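Local coordinates for amino acid ABC transporter, periplasmic amino acid-binding protein (Brucella ovis, PDB 4Z9N), which is the periplasmic binding component of an amino acid ABC transporter and holds glutathione here, probably capturing such solutes for import, at residues A225-V228 / R229-N233; S42-D45 / V46-R50; N256-I259 / K260-L263; T89-I93 / S94-S98. All coordinates share one frame; numbering follows the deposited sequence. Where two conformers were deposited one is given.

In the fold
All four contacts are local, each within a helical turn or at a helix start, and they follow one another along the chain without nesting or crossing. Interaction 2 starts helix 44-57 just after strand 41-42. Interaction 4 comes next, where the loop after strand 84-85 passes the bound glutathione and turns into helix 93-97. Interaction 1 lies in helix 222-240, after strand 211-218, and meets interaction 2 directly: His232 ND1 and Tyr48 OH are 2.7 Å apart. Interaction 3, in helix 257-262, lies about 35 Å from interaction 4, centre to centre. Interactions 1, 3 and 4 all touch the second subunit, and interactions 1 and 4 each supply ligands to a sodium ion shared between the subunits.

Interaction 1. Residues A225-V228 / R229-N233; sequences ADVV and RWTHN. With NA (sodium ion), chain H.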
loop_
_atom_site.group_PDB
_atom_site.type_symbol
_atom_site.label_atom_id
_atom_site.label_comp_id
_atom_site.label_asym_id
_atom_site.label_seq_id
_atom_site.Cartn_x
_atom_site.Cartn_y
_atom_site.Cartn_z
ATOM N N ALA D 225 13.955 -6.449 -1.382
ATOM C CA ALA D 225 12.584 -5.981 -1.159
ATOM C C ALA D 225 11.972 -5.449 -2.452
ATOM O O ALA D 225 10.783 -5.681 -2.725
ATOM C CB ALA D 225 12.541 -4.908 -0.078
ATOM N N ASP D 226 12.776 -4.731 -3.241
ATOM C CA ASP D 226 12.300 -4.223 -4.538
ATOM C C ASP D 226 11.853 -5.359 -5.465
ATOM O O ASP D 226 10.835 -5.242 -6.152
ATOM C CB ASP D 226 13.380 -3.379 -5.229
ATOM C CG ASP D 226 13.618 -2.020 -4.549
ATOM O OD1 ASP D 226 12.903 -1.673 -3.592
ATOM O OD2 ASP D 226 14.552 -1.307 -4.964
ATOM N N VAL D 227 12.610 -6.453 -5.488
ATOM C CA VAL D 227 12.268 -7.592 -6.359
ATOM C C VAL D 227 10.924 -8.190 -5.954
ATOM O O VAL D 227 10.075 -8.504 -6.799
ATOM C CB VAL D 227 13.373 -8.692 -6.326
ATOM C CG1 VAL D 227 12.871 -9.968 -6.996
ATOM C CG2 VAL D 227 14.662 -8.197 -6.977
ATOM N N VAL D 228 10.714 -8.335 -4.650
ATOM C CA VAL D 228 9.480 -8.950 -4.169
ATOM C C VAL D 228 8.327 -7.990 -4.389
ATOM O O VAL D 228 7.274 -8.381 -4.885
ATOM C CB VAL D 228 9.593 -9.355 -2.698
ATOM C CG1 VAL D 228 8.240 -9.861 -2.165
ATOM C CG2 VAL D 228 10.701 -10.429 -2.522
ATOM N N ARG D 229 8.545 -6.728 -4.039
ATOM C CA ARG D 229 7.532 -5.687 -4.227
ATOM C C ARG D 229 7.079 -5.570 -5.677
ATOM O O ARG D 229 5.886 -5.441 -5.993
ATOM C CB ARG D 229 8.075 -4.331 -3.779
ATOM C CG ARG D 229 7.093 -3.185 -4.053
ATOM C CD ARG D 229 7.588 -1.849 -3.496
ATOM N NE ARG D 229 8.189 -2.013 -2.183
ATOM C CZ ARG D 229 9.491 -1.919 -1.930
ATOM N NH1 ARG D 229 10.350 -1.600 -2.889
ATOM N NH2 ARG D 229 9.932 -2.122 -0.702
ATOM N N TRP D 230 8.043 -5.590 -6.578
ATOM C CA TRP D 230 7.698 -5.299 -7.945
ATOM C C TRP D 230 7.227 -6.540 -8.697
ATOM O O TRP D 230 6.532 -6.402 -9.695
ATOM C CB TRP D 230 8.866 -4.581 -8.615
ATOM C CG TRP D 230 8.784 -3.175 -8.182
ATOM C CD1 TRP D 230 9.532 -2.556 -7.219
ATOM C CD2 TRP D 230 7.802 -2.219 -8.603
ATOM N NE1 TRP D 230 9.101 -1.264 -7.044
ATOM C CE2 TRP D 230 8.046 -1.026 -7.888
ATOM C CE3 TRP D 230 6.763 -2.246 -9.543
ATOM C CZ2 TRP D 230 7.275 0.126 -8.068
ATOM C CZ3 TRP D 230 6.004 -1.098 -9.731
ATOM C CH2 TRP D 230 6.263 0.075 -8.994
ATOM N N THR D 231 7.520 -7.733 -8.177
ATOM C CA THR D 231 6.816 -8.933 -8.636
ATOM C C THR D 231 5.309 -8.771 -8.370
ATOM O O THR D 231 4.487 -8.948 -9.272
ATOM C CB THR D 231 7.336 -10.209 -7.947
ATOM O OG1 THR D 231 8.690 -10.434 -8.342
ATOM C CG2 THR D 231 6.488 -11.424 -8.335
ATOM N N HIS D 232 4.961 -8.427 -7.130
ATOM C CA HIS D 232 3.572 -8.160 -6.754
ATOM C C HIS D 232 2.899 -7.109 -7.633
ATOM O O HIS D 232 1.787 -7.306 -8.125
ATOM C CB HIS D 232 3.525 -7.715 -5.291
ATOM C CG HIS D 232 2.191 -7.213 -4.838
ATOM N ND1 HIS D 232 1.052 -7.992 -4.843
ATOM C CD2 HIS D 232 1.834 -6.025 -4.284
ATOM C CE1 HIS D 232 0.044 -7.293 -4.342
ATOM N NE2 HIS D 232 0.495 -6.099 -3.993
ATOM N N ASN D 233 3.571 -5.988 -7.835
ATOM C CA ASN D 233 2.925 -4.908 -8.566
ATOM C C ASN D 233 2.860 -5.224 -10.052
ATOM O O ASN D 233 1.926 -4.795 -10.728
ATOM C CB ASN D 233 3.629 -3.582 -8.285
ATOM C CG ASN D 233 3.232 -3.013 -6.932
ATOM O OD1 ASN D 233 2.163 -2.426 -6.803
ATOM N ND2 ASN D 233 4.075 -3.218 -5.907
HETATM NA NA NA H . 13.648 1.114 -3.162
HETATM O O HOH W 1 13.192 -1.301 -1.044
#
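A sodium site at the subunit interface takes in this turn of helix 222-240, where Asp226 and Arg229 reach out side by side, three residues apart. Asp226 OD1 lies 2.9 Å from the sodium ion and also takes a hydrogen bond of 2.6 Å from Arg229 NH1, part of a salt bridge. NH1 comes to the anti side of the carboxylate, and the two flat groups are turned 69° against each other. Arg229 reaches that oxygen because its chain, extended as far as CD, bends at chi3 (-41°), which also brings the guanidinium over Ala225 O. In the second subunit, Asp96, Leu101, Asp102 and Gln219 bind the same ion, and Asp96 there takes a further salt bridge from Arg229 NH1 and a hydrogen bond from Trp230 NE1. The alpha-helical i to i+4 pattern runs on beneath, with Trp230 N bonded to Asp226 O at 2.8 Å. At the next residue, Val227 O is gripped twice from opposite faces of its carbonyl plane, by Thr231 N at 3.0 Å and by Thr231 OG1 at 2.8 Å. Arg229 O also takes two donors, Asn233 N and Asn233 ND2, the latter at 2.9 Å from above the carbonyl plane.

Interaction 2. Residues S42-D45 / V46-R50; sequences SGFD and VDYCR
Phe44 and Tyr48, one turn apart, point the same way from the start of helix 44-57 and lay their rings obliquely together. The centroids are 5.7 Å apart with the planes at 41°, and the closest carbons are Phe44 CZ and Tyr48 CE1, 4.1 Å apart. Phe44 carries its ring anti to the backbone N (chi1 -178°), which lays it alongside Tyr48 on the next turn. Tyr48 has an unusual chi1 of -109°, well off the staggered values; this turn sets its ring with Phe44 O at the edge, near the ring plane. Its hydroxyl is hydrogen-bonded to His232. Val46 folds back over the incoming chain, CG2 lying 3.6 Å from Ser42 O, while CG1 packs against Ser42 CA. The carboxylate of Asp47 is shared out: OD2 accepts a weak bond from a water, and that water takes the N-H of Gly43, its oxygen 3.1 Å from Gly43 N. Arg298 and Asn299 hold the other oxygen, OD1. The two oxygens of Asp45 are taken by Asn88 and Asn107. Gly43, with a positive phi, is the N-cap: its carbonyl O receives Asp47 N at 2.8 Å, the first i to i+4 bond of a helix that follows directly on a short strand.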
loop_
_atom_site.group_PDB
_atom_site.type_symbol
_atom_site.label_atom_id
_atom_site.label_comp_id
_atom_site.label_asym_id
_atom_site.label_seq_id
_atom_site.Cartn_x
_atom_site.Cartn_y
_atom_site.Cartn_z
ATOM N N SER D 42 0.915 -26.268 -3.979
ATOM C CA SER D 42 0.029 -25.387 -4.726
ATOM C C SER D 42 -0.709 -24.466 -3.759
ATOM O O SER D 42 -0.751 -24.721 -2.550
ATOM C CB SER D 42 -0.971 -26.185 -5.566
ATOM O OG SER D 42 -1.878 -26.891 -4.740
ATOM N N GLY D 43 -1.291 -23.407 -4.305
ATOM C CA GLY D 43 -2.004 -22.418 -3.512
ATOM C C GLY D 43 -1.727 -20.975 -3.932
ATOM O O GLY D 43 -0.838 -20.703 -4.745
ATOM N N PHE D 44 -2.502 -20.051 -3.368
ATOM C CA PHE D 44 -2.416 -18.620 -3.678
ATOM C C PHE D 44 -1.054 -18.045 -3.270
ATOM O O PHE D 44 -0.381 -17.394 -4.077
ATOM C CB PHE D 44 -3.557 -17.871 -2.968
ATOM C CG PHE D 44 -3.609 -16.384 -3.246
ATOM C CD1 PHE D 44 -4.323 -15.888 -4.328
ATOM C CD2 PHE D 44 -2.978 -15.481 -2.391
ATOM C CE1 PHE D 44 -4.389 -14.515 -4.576
ATOM C CE2 PHE D 44 -3.050 -14.096 -2.632
ATOM C CZ PHE D 44 -3.757 -13.624 -3.727
ATOM N N ASP D 45 -0.645 -18.293 -2.024
ATOM C CA ASP D 45 0.669 -17.835 -1.576
ATOM C C ASP D 45 1.777 -18.625 -2.276
ATOM O O ASP D 45 2.821 -18.073 -2.592
ATOM C CB ASP D 45 0.815 -17.951 -0.055
ATOM C CG ASP D 45 0.133 -16.814 0.688
ATOM O OD1 ASP D 45 -0.133 -15.774 0.048
ATOM O OD2 ASP D 45 -0.126 -16.964 1.914
ATOM N N VAL D 46 1.555 -19.918 -2.513
ATOM C CA VAL D 46 2.529 -20.700 -3.274
ATOM C C VAL D 46 2.791 -20.076 -4.649
ATOM O O VAL D 46 3.947 -19.940 -5.072
ATOM C CB VAL D 46 2.076 -22.162 -3.417
ATOM C CG1 VAL D 46 2.831 -22.858 -4.555
ATOM C CG2 VAL D 46 2.296 -22.901 -2.082
ATOM N N ASP D 47 1.727 -19.684 -5.349
ATOM C CA ASP D 47 1.913 -19.109 -6.681
ATOM C C ASP D 47 2.681 -17.782 -6.607
ATOM O O ASP D 47 3.419 -17.429 -7.531
ATOM C CB ASP D 47 0.573 -18.887 -7.405
ATOM C CG ASP D 47 0.016 -20.162 -8.031
ATOM O OD1 ASP D 47 -1.181 -20.160 -8.391
ATOM O OD2 ASP D 47 0.756 -21.170 -8.135
ATOM N N TYR D 48 2.502 -17.041 -5.518
ATOM C CA TYR D 48 3.255 -15.799 -5.332
ATOM C C TYR D 48 4.748 -16.111 -5.229
ATOM O O TYR D 48 5.578 -15.396 -5.786
ATOM C CB TYR D 48 2.771 -15.035 -4.088
ATOM C CG TYR D 48 2.005 -13.779 -4.455
ATOM C CD1 TYR D 48 0.659 -13.841 -4.820
ATOM C CD2 TYR D 48 2.638 -12.542 -4.491
ATOM C CE1 TYR D 48 -0.035 -12.704 -5.188
ATOM C CE2 TYR D 48 1.945 -11.392 -4.878
ATOM C CZ TYR D 48 0.612 -11.490 -5.218
ATOM O OH TYR D 48 -0.081 -10.350 -5.579
ATOM N N CYS D 49 5.084 -17.174 -4.506
ATOM C CA CYS D 49 6.471 -17.648 -4.445
ATOM C C CYS D 49 6.994 -17.995 -5.821
ATOM O O CYS D 49 8.116 -17.635 -6.193
ATOM C CB CYS D 49 6.597 -18.880 -3.562
ATOM S SG CYS D 49 6.168 -18.617 -1.851
ATOM N N ARG D 50 6.175 -18.722 -6.570
ATOM C CA ARG D 50 6.563 -19.116 -7.913
ATOM C C ARG D 50 6.685 -17.898 -8.823
ATOM O O ARG D 50 7.449 -17.919 -9.791
ATOM C CB ARG D 50 5.568 -20.117 -8.501
ATOM C CG ARG D 50 5.418 -21.411 -7.693
ATOM C CD ARG D 50 4.829 -22.522 -8.566
ATOM N NE ARG D 50 4.547 -23.721 -7.788
ATOM C CZ ARG D 50 5.453 -24.649 -7.488
ATOM N NH1 ARG D 50 6.707 -24.529 -7.898
ATOM N NH2 ARG D 50 5.100 -25.700 -6.762
HETATM O O HOH W 2 -1.581 -23.100 -7.403
#

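Interaction 3. Residues N256-I259 / K260-L263; sequences NPDI and KRLL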
loop_
_atom_site.group_PDB
_atom_site.type_symbol
_atom_site.label_atom_id
_atom_site.label_comp_id
_atom_site.label_asym_id
_atom_site.label_seq_id
_atom_site.Cartn_x
_atom_site.Cartn_y
_atom_site.Cartn_z
ATOM N N ASN D 256 0.291 -0.364 -27.334
ATOM C CA ASN D 256 0.009 0.387 -26.117
ATOM C C ASN D 256 1.323 0.668 -25.385
ATOM O O ASN D 256 2.022 -0.271 -25.008
ATOM C CB ASN D 256 -0.966 -0.410 -25.234
ATOM C CG ASN D 256 -1.376 0.328 -23.973
ATOM O OD1 ASN D 256 -0.561 0.962 -23.309
ATOM N ND2 ASN D 256 -2.655 0.238 -23.633
ATOM N N PRO D 257 1.669 1.957 -25.181
ATOM C CA PRO D 257 2.955 2.249 -24.537
ATOM C C PRO D 257 3.089 1.661 -23.140
ATOM O O PRO D 257 4.168 1.172 -22.812
ATOM C CB PRO D 257 2.985 3.782 -24.489
ATOM C CG PRO D 257 2.138 4.202 -25.652
ATOM C CD PRO D 257 1.025 3.181 -25.696
ATOM N N ASP D 258 2.031 1.710 -22.331
ATOM C CA ASP D 258 2.093 1.142 -20.985
ATOM C C ASP D 258 2.410 -0.354 -21.021
ATOM O O ASP D 258 3.166 -0.856 -20.188
ATOM C CB ASP D 258 0.782 1.361 -20.225
ATOM C CG ASP D 258 0.521 2.816 -19.916
ATOM O OD1 ASP D 258 1.432 3.649 -20.098
ATOM O OD2 ASP D 258 -0.602 3.126 -19.471
ATOM N N ILE D 259 1.826 -1.062 -21.980
ATOM C CA ILE D 259 1.999 -2.501 -22.072
ATOM C C ILE D 259 3.380 -2.841 -22.616
ATOM O O ILE D 259 4.055 -3.754 -22.123
ATOM C CB ILE D 259 0.890 -3.128 -22.934
ATOM C CG1 ILE D 259 -0.469 -2.914 -22.259
ATOM C CG2 ILE D 259 1.152 -4.603 -23.168
ATOM C CD1 ILE D 259 -1.657 -3.471 -23.078
ATOM N N LYS D 260 3.802 -2.086 -23.623
ATOM C CA LYS D 260 5.122 -2.258 -24.219
ATOM C C LYS D 260 6.210 -2.079 -23.155
ATOM O O LYS D 260 7.173 -2.852 -23.090
ATOM C CB LYS D 260 5.318 -1.263 -25.364
ATOM C CG LYS D 260 6.680 -1.357 -26.040
ATOM C CD LYS D 260 6.843 -0.323 -27.151
ATOM C CE LYS D 260 5.840 -0.538 -28.257
ATOM N NZ LYS D 260 6.160 0.302 -29.446
ATOM N N ARG D 261 6.038 -1.061 -22.316
ATOM C CA ARG D 261 7.002 -0.757 -21.267
ATOM C C ARG D 261 6.964 -1.842 -20.190
ATOM O O ARG D 261 8.011 -2.332 -19.752
ATOM C CB ARG D 261 6.720 0.634 -20.671
ATOM C CG ARG D 261 7.706 1.066 -19.586
ATOM C CD ARG D 261 7.532 2.532 -19.187
ATOM N NE ARG D 261 6.192 2.796 -18.658
ATOM C CZ ARG D 261 5.251 3.478 -19.311
ATOM N NH1 ARG D 261 5.513 3.992 -20.509
ATOM N NH2 ARG D 261 4.057 3.666 -18.755
ATOM N N LEU D 262 5.760 -2.235 -19.779
ATOM C CA LEU D 262 5.603 -3.295 -18.775
ATOM C C LEU D 262 6.268 -4.594 -19.228
ATOM O O LEU D 262 6.961 -5.243 -18.455
ATOM C CB LEU D 262 4.121 -3.564 -18.488
ATOM C CG LEU D 262 3.842 -4.630 -17.425
ATOM C CD1 LEU D 262 4.336 -4.167 -16.042
ATOM C CD2 LEU D 262 2.365 -5.029 -17.389
ATOM N N LEU D 263 6.072 -4.962 -20.490
ATOM C CA LEU D 263 6.549 -6.267 -20.952
ATOM C C LEU D 263 7.976 -6.226 -21.510
ATOM O O LEU D 263 8.452 -7.212 -22.071
ATOM C CB LEU D 263 5.588 -6.838 -21.998
ATOM C CG LEU D 263 4.190 -7.049 -21.413
ATOM C CD1 LEU D 263 3.261 -7.673 -22.431
ATOM C CD2 LEU D 263 4.257 -7.917 -20.150
#
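Helix 257-262 is a short helix with an N-cap, and Asp258 and Arg261 are paired along its flank. Asn256 is the cap: its OD1 accepts two weak bonds, from Asp258 N at 2.9 Å and from Ile259 N at 3.4 Å, while its carbonyl takes Lys260 N. Pro257, which has no N-H to offer, occupies the first turn. Asp258 and Arg261 then lie side by side in a salt bridge, with Arg261 NH2 2.9 Å from Asp258 OD1. The bond is bent, at 134°, and the nitrogen comes from above the carboxylate plane, the two planes being 68° apart. A bend at chi3 (60°) curls the arginine back toward the start of the helix, its guanidinium passing over Pro257 O. Arg261 has other partners too: NE binds Val327 O, and NH1 makes a salt bridge to Asp149 of the second subunit. Around the helix from this pair, Ile259 CG2 meets Leu263 CD1 at 3.8 Å, and Leu263 N closes the last turn on Ile259 O at 2.9 Å. Leu263 packs against helices 248-251 and 281-289, and Leu262 rests on Val282 of the latter as well as on Val327 near the C terminus.

Interaction 4. Residues T89-I93 / S94-S98; sequences TTWTI and SRDTS. With NA (sodium ion), chain K; GSH (glutathione), chain U; EDO (1,2-ethanediol), chain V.
Arg95 NH1 donates to Thr90 O at 2.9 Å, lying in the carbonyl plane on a lone pair, as the arginine runs back along the loop that precedes its helix, extended from CG to NE. This bond ties the side chain to the loop and helps fix the rotation of the guanidinium, which meets the glutathione carboxylate edge-on. NH1 also donates to GSH O12 at 2.9 Å and NH2 to GSH O11 at 3.0 Å, both nearly straight, making a two-pronged grip. Thr90 binds the ligand with both backbone and side chain: its N-H points at GSH O12 (N to O12 2.9 Å, 173°), and OG1 accepts from the ligand amine, GSH N1, besides meeting Glu211. Thr92 is the N-cap of helix 93-97; with chi1 at 71° its OG1 turns back to accept Arg95 N at 3.2 Å. This loop-to-helix junction thus serves the ligand pocket of a family 3 solute-binding protein on one side and a sodium site on the other. There Trp91 and Asp96 cross, ring and carboxylate planes 82° apart: Trp91 NE1 reaches Asp96 OD2 at 3.0 Å from above the carboxylate. OD2 also faces Trp230 of the second subunit, while Asp96 O, at 2.3 Å, and OD1 bind a sodium ion that the second subunit helps to hold.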
loop_
_atom_site.group_PDB
_atom_site.type_symbol
_atom_site.label_atom_id
_atom_site.label_comp_id
_atom_site.label_asym_id
_atom_site.label_seq_id
_atom_site.Cartn_x
_atom_site.Cartn_y
_atom_site.Cartn_z
ATOM N N THR D 89 0.325 -13.970 6.485
ATOM C CA THR D 89 0.940 -13.334 7.643
ATOM C C THR D 89 0.617 -11.842 7.682
ATOM O O THR D 89 0.972 -11.080 6.779
ATOM C CB THR D 89 2.462 -13.544 7.632
ATOM O OG1 THR D 89 2.781 -14.920 7.925
ATOM C CG2 THR D 89 3.134 -12.618 8.617
ATOM N N THR D 90 -0.067 -11.427 8.740
ATOM C CA THR D 90 -0.575 -10.061 8.814
ATOM C C THR D 90 0.533 -9.025 9.048
ATOM O O THR D 90 1.376 -9.179 9.925
ATOM C CB THR D 90 -1.638 -9.957 9.923
ATOM O OG1 THR D 90 -2.723 -10.840 9.614
ATOM C CG2 THR D 90 -2.154 -8.521 10.045
ATOM N N TRP D 91 0.542 -7.988 8.218
ATOM C CA TRP D 91 1.375 -6.801 8.438
ATOM C C TRP D 91 0.821 -5.992 9.609
ATOM O O TRP D 91 -0.307 -5.498 9.541
ATOM C CB TRP D 91 1.383 -5.941 7.175
ATOM C CG TRP D 91 2.361 -4.790 7.125
ATOM C CD1 TRP D 91 3.070 -4.210 8.155
ATOM C CD2 TRP D 91 2.721 -4.094 5.946
ATOM N NE1 TRP D 91 3.874 -3.193 7.656
ATOM C CE2 TRP D 91 3.654 -3.100 6.302
ATOM C CE3 TRP D 91 2.338 -4.215 4.605
ATOM C CZ2 TRP D 91 4.213 -2.246 5.363
ATOM C CZ3 TRP D 91 2.889 -3.364 3.680
ATOM C CH2 TRP D 91 3.828 -2.399 4.058
ATOM N N THR D 92 1.604 -5.866 10.678
ATOM C CA THR D 92 1.233 -5.039 11.831
ATOM C C THR D 92 2.412 -4.176 12.204
ATOM O O THR D 92 3.550 -4.486 11.835
ATOM C CB THR D 92 0.867 -5.879 13.068
ATOM O OG1 THR D 92 2.069 -6.478 13.594
ATOM C CG2 THR D 92 -0.129 -6.993 12.690
ATOM N N ILE D 93 2.180 -3.125 12.983
ATOM C CA ILE D 93 3.309 -2.270 13.321
ATOM C C ILE D 93 4.396 -3.021 14.122
ATOM O O ILE D 93 5.579 -2.820 13.876
ATOM C CB ILE D 93 2.852 -0.994 14.066
ATOM C CG1 ILE D 93 4.027 -0.026 14.227
ATOM C CG2 ILE D 93 2.239 -1.300 15.447
ATOM C CD1 ILE D 93 3.598 1.339 14.756
ATOM N N SER D 94 4.000 -3.886 15.050
ATOM C CA SER D 94 4.984 -4.558 15.892
ATOM C C SER D 94 5.847 -5.513 15.064
ATOM O O SER D 94 7.039 -5.674 15.333
ATOM C CB SER D 94 4.304 -5.302 17.047
ATOM O OG SER D 94 3.371 -6.271 16.593
ATOM N N ARG D 95 5.261 -6.124 14.042
ATOM C CA ARG D 95 6.037 -7.007 13.174
ATOM C C ARG D 95 6.944 -6.193 12.242
ATOM O O ARG D 95 7.952 -6.698 11.748
ATOM C CB ARG D 95 5.107 -7.933 12.394
ATOM C CG ARG D 95 4.386 -8.900 13.319
ATOM C CD ARG D 95 3.289 -9.652 12.567
ATOM N NE ARG D 95 2.694 -10.682 13.415
ATOM C CZ ARG D 95 1.731 -11.508 13.000
ATOM N NH1 ARG D 95 1.264 -11.401 11.764
ATOM N NH2 ARG D 95 1.240 -12.431 13.815
ATOM N N ASP D 96 6.615 -4.916 12.057
ATOM C CA ASP D 96 7.368 -4.016 11.173
ATOM C C ASP D 96 8.538 -3.364 11.923
ATOM O O ASP D 96 9.569 -3.016 11.336
ATOM C CB ASP D 96 6.410 -2.938 10.620
ATOM C CG ASP D 96 6.838 -2.356 9.269
ATOM O OD1 ASP D 96 7.868 -2.761 8.677
ATOM O OD2 ASP D 96 6.069 -1.495 8.771
ATOM N N THR D 97 8.393 -3.213 13.236
ATOM C CA THR D 97 9.357 -2.423 14.002
ATOM C C THR D 97 10.260 -3.224 14.929
ATOM O O THR D 97 11.345 -2.773 15.265
ATOM C CB THR D 97 8.650 -1.395 14.893
ATOM O OG1 THR D 97 7.755 -2.077 15.782
ATOM C CG2 THR D 97 7.872 -0.418 14.037
ATOM N N SER D 98 9.791 -4.382 15.376
ATOM C CA SER D 98 10.485 -5.114 16.431
ATOM C C SER D 98 11.158 -6.420 16.004
ATOM O O SER D 98 11.796 -7.078 16.830
ATOM C CB SER D 98 9.507 -5.405 17.582
ATOM O OG SER D 98 8.564 -6.415 17.233
HETATM NA NA NA K . 10.261 -2.586 9.166
HETATM N N1 GSH U . -2.905 -13.784 9.716
HETATM C CA1 GSH U . -2.779 -14.212 11.110
HETATM C C1 GSH U . -1.379 -13.854 11.602
HETATM O O11 GSH U . -1.102 -14.001 12.825
HETATM O O12 GSH U . -0.501 -13.426 10.801
HETATM C CB1 GSH U . -2.970 -15.729 11.269
HETATM C CG1 GSH U . -1.903 -16.456 10.427
HETATM C CD1 GSH U . -1.926 -17.939 10.781
HETATM O OE1 GSH U . -0.951 -18.509 11.165
HETATM N N2 GSH U . -3.172 -18.651 10.627
HETATM C CA2 GSH U . -3.196 -20.056 10.989
HETATM C C2 GSH U . -2.254 -20.897 10.114
HETATM O O2 GSH U . -1.836 -20.540 9.060
HETATM C CB2 GSH U . -4.637 -20.579 11.014
HETATM S SG2 GSH U . -5.357 -20.696 9.353
HETATM N N3 GSH U . -1.835 -22.171 10.660
HETATM C CA3 GSH U . -0.948 -23.015 9.907
HETATM C C3 GSH U . 0.224 -23.408 10.807
HETATM O O31 GSH U . 0.990 -24.333 10.429
HETATM O O32 GSH U . 0.432 -22.804 11.904
HETATM C C1 EDO V . 0.879 -11.626 17.147
HETATM O O1 EDO V . 1.597 -12.771 16.667
HETATM C C2 EDO V . 1.832 -10.489 17.499
HETATM O O2 EDO V . 2.711 -10.191 16.408
HETATM O O HOH W 3 1.400 -7.992 15.763
#